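Local coordinates for DNA-directed RNA polymerase subunit L (Thermoplasma acidophilum, PDB 1XPP), which is a subunit of the archaeal RNA polymerase, which transcribes DNA into RNA, and probably dimerises with a partner subunit, at residues V39-K44 and R83-L88. Sequence-based numbering, arbitrary orientation.
Sequences VEEILK and RKLSKL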
loop_
_atom_site.group_PDB
_atom_site.type_symbol
_atom_site.label_atom_id
_atom_site.label_comp_id
_atom_site.label_asym_id
_atom_site.label_seq_id
_atom_site.Cartn_x
_atom_site.Cartn_y
_atom_site.Cartn_z
ATOM N N VAL D 39 -15.207 -7.954 9.819
ATOM C CA VAL D 39 -15.300 -8.781 11.007
ATOM C C VAL D 39 -16.735 -8.776 11.560
ATOM O O VAL D 39 -17.269 -9.847 11.887
ATOM C CB VAL D 39 -14.191 -8.369 12.030
ATOM C CG1 VAL D 39 -14.450 -8.969 13.415
ATOM C CG2 VAL D 39 -12.817 -8.804 11.517
ATOM N N GLU D 40 -17.368 -7.598 11.602
ATOM C CA GLU D 40 -18.785 -7.488 12.017
ATOM C C GLU D 40 -19.658 -8.416 11.162
ATOM O O GLU D 40 -20.505 -9.169 11.670
ATOM C CB GLU D 40 -19.271 -6.048 11.917
ATOM C CG GLU D 40 -20.672 -5.815 12.484
ATOM C CD GLU D 40 -21.266 -4.456 12.104
ATOM O OE1 GLU D 40 -22.497 -4.262 12.236
ATOM O OE2 GLU D 40 -20.517 -3.574 11.662
ATOM N N GLU D 41 -19.394 -8.419 9.865
ATOM C CA GLU D 41 -20.138 -9.303 8.988
ATOM C C GLU D 41 -19.865 -10.792 9.246
ATOM O O GLU D 41 -20.804 -11.613 9.294
ATOM C CB GLU D 41 -19.898 -8.920 7.521
ATOM C CG GLU D 41 -20.845 -9.642 6.545
ATOM C CD GLU D 41 -22.286 -9.142 6.612
ATOM O OE1 GLU D 41 -22.585 -8.189 7.347
ATOM O OE2 GLU D 41 -23.139 -9.732 5.917
ATOM N N ILE D 42 -18.599 -11.169 9.414
ATOM C CA ILE D 42 -18.264 -12.581 9.617
ATOM C C ILE D 42 -18.904 -13.075 10.922
ATOM O O ILE D 42 -19.291 -14.234 11.008
ATOM C CB ILE D 42 -16.738 -12.792 9.694
ATOM C CG1 ILE D 42 -16.070 -12.507 8.345
ATOM C CG2 ILE D 42 -16.400 -14.211 10.143
ATOM C CD1 ILE D 42 -14.568 -12.168 8.448
ATOM N N LEU D 43 -18.967 -12.205 11.925
ATOM C CA LEU D 43 -19.591 -12.561 13.212
ATOM C C LEU D 43 -21.094 -12.866 13.143
ATOM O O LEU D 43 -21.641 -13.419 14.106
ATOM C CB LEU D 43 -19.338 -11.459 14.231
ATOM C CG LEU D 43 -17.944 -11.388 14.874
ATOM C CD1 LEU D 43 -17.742 -10.071 15.609
ATOM C CD2 LEU D 43 -17.708 -12.565 15.803
ATOM N N LYS D 44 -21.751 -12.523 12.031
ATOM C CA LYS D 44 -23.194 -12.799 11.854
ATOM C C LYS D 44 -23.419 -14.239 11.394
ATOM O O LYS D 44 -24.545 -14.752 11.426
ATOM C CB LYS D 44 -23.799 -11.852 10.831
ATOM C CG LYS D 44 -23.809 -10.391 11.227
ATOM C CD LYS D 44 -24.387 -9.582 10.094
ATOM C CE LYS D 44 -24.208 -8.121 10.308
ATOM N NZ LYS D 44 -24.703 -7.379 9.119
ATOM N N ARG D 83 -18.683 -11.579 0.035
ATOM C CA ARG D 83 -19.719 -11.585 -1.026
ATOM C C ARG D 83 -21.006 -10.917 -0.516
ATOM O O ARG D 83 -21.696 -10.217 -1.299
ATOM C CB ARG D 83 -19.984 -12.999 -1.563
ATOM C CG ARG D 83 -18.729 -13.711 -2.136
ATOM C CD ARG D 83 -18.174 -13.124 -3.465
ATOM N NE ARG D 83 -16.748 -13.442 -3.669
ATOM C CZ ARG D 83 -16.147 -13.467 -4.857
ATOM N NH1 ARG D 83 -16.861 -13.236 -5.961
ATOM N NH2 ARG D 83 -14.844 -13.733 -4.948
ATOM N N LYS D 84 -21.376 -11.127 0.750
ATOM C CA LYS D 84 -22.572 -10.432 1.283
ATOM C C LYS D 84 -22.364 -8.926 1.242
ATOM O O LYS D 84 -23.265 -8.170 0.851
ATOM C CB LYS D 84 -22.872 -10.864 2.720
ATOM C CG LYS D 84 -23.450 -12.254 2.855
ATOM C CD LYS D 84 -23.966 -12.436 4.276
ATOM C CE LYS D 84 -23.669 -13.815 4.830
ATOM N NZ LYS D 84 -23.851 -13.855 6.330
ATOM N N LEU D 85 -21.174 -8.476 1.639
ATOM C CA LEU D 85 -20.882 -7.042 1.686
ATOM C C LEU D 85 -20.891 -6.391 0.296
ATOM O O LEU D 85 -21.413 -5.290 0.121
ATOM C CB LEU D 85 -19.548 -6.768 2.384
ATOM C CG LEU D 85 -19.654 -7.006 3.900
ATOM C CD1 LEU D 85 -18.250 -6.992 4.513
ATOM C CD2 LEU D 85 -20.534 -6.013 4.624
ATOM N N SER D 86 -20.338 -7.099 -0.683
ATOM C CA SER D 86 -20.353 -6.628 -2.060
ATOM C C SER D 86 -21.798 -6.458 -2.500
ATOM O O SER D 86 -22.164 -5.424 -3.105
ATOM C CB SER D 86 -19.669 -7.704 -2.911
ATOM O OG SER D 86 -18.280 -7.749 -2.559
ATOM N N LYS D 87 -22.631 -7.446 -2.184
ATOM C CA LYS D 87 -24.057 -7.368 -2.573
ATOM C C LYS D 87 -24.779 -6.226 -1.880
ATOM O O LYS D 87 -25.593 -5.530 -2.502
ATOM C CB LYS D 87 -24.765 -8.672 -2.262
ATOM C CG LYS D 87 -26.254 -8.625 -2.575
ATOM C CD LYS D 87 -26.941 -9.944 -2.337
ATOM C CE LYS D 87 -28.437 -9.790 -2.559
ATOM N NZ LYS D 87 -28.721 -9.091 -3.830
ATOM N N LEU D 88 -24.489 -6.025 -0.596
ATOM C CA LEU D 88 -25.123 -4.925 0.164
ATOM C C LEU D 88 -24.908 -3.563 -0.509
ATOM O O LEU D 88 -25.869 -2.809 -0.712
ATOM C CB LEU D 88 -24.600 -4.887 1.626
ATOM C CG LEU D 88 -25.321 -5.839 2.604
ATOM C CD1 LEU D 88 -24.467 -5.993 3.849
ATOM C CD2 LEU D 88 -26.689 -5.302 3.020
HETATM O O HOH W 1 -21.160 -13.464 7.150
#
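A first torsion of -170° swings CG of Glu41 away from its own backbone N, and the chain then folds at chi2 (72°), so that Glu41 reaches toward the helix carrying Lys84 and Leu85, its methylenes against Leu85 and OE2 over the aliphatic chain of Lys84. These methylene groups and the branched end of Leu85 run past each other in opposite directions, CG of Glu41 lying 3.9 Å from CG of Leu85, while CB of Glu41 meets CD1 of Leu85. Farther out, OE2 of Glu41 rests 3.3 Å from CD of Lys84 and 3.4 Å from its CB. The two charges stop short of a salt bridge, OE2 of Glu41 and NZ of Lys84 remaining 4.2 Å apart. Lys84 instead donates from NZ to a water at 2.8 Å, and that water donates in turn to the backbone O of Glu41, so that the helices are joined by a bridge of solvent. This is the docking of helix 32-42 on the long helix 74-105 in the Rpb3/Rpb11 dimerisation domain: Val39 and Ile42 pack on strands 48-54 and 64-69, while Glu41 points to the long helix, both Ile42 and Glu41 touching Ala81. A second subunit, another copy of this protein, lies close by, its Tyr89 packing on Leu85. The same acid that spends its methylenes on Leu85 keeps OE1 for Lys44, three residues on, whose NZ meets OE1 of Glu41 on the syn side, 2.9 Å away and 24° out of the carboxylate plane, in a salt bridge that should help to fix the group's rotation. An alanine in place of Glu41 would probably deprive the ammonium of Lys44 of this mate and open a gap beside Leu85.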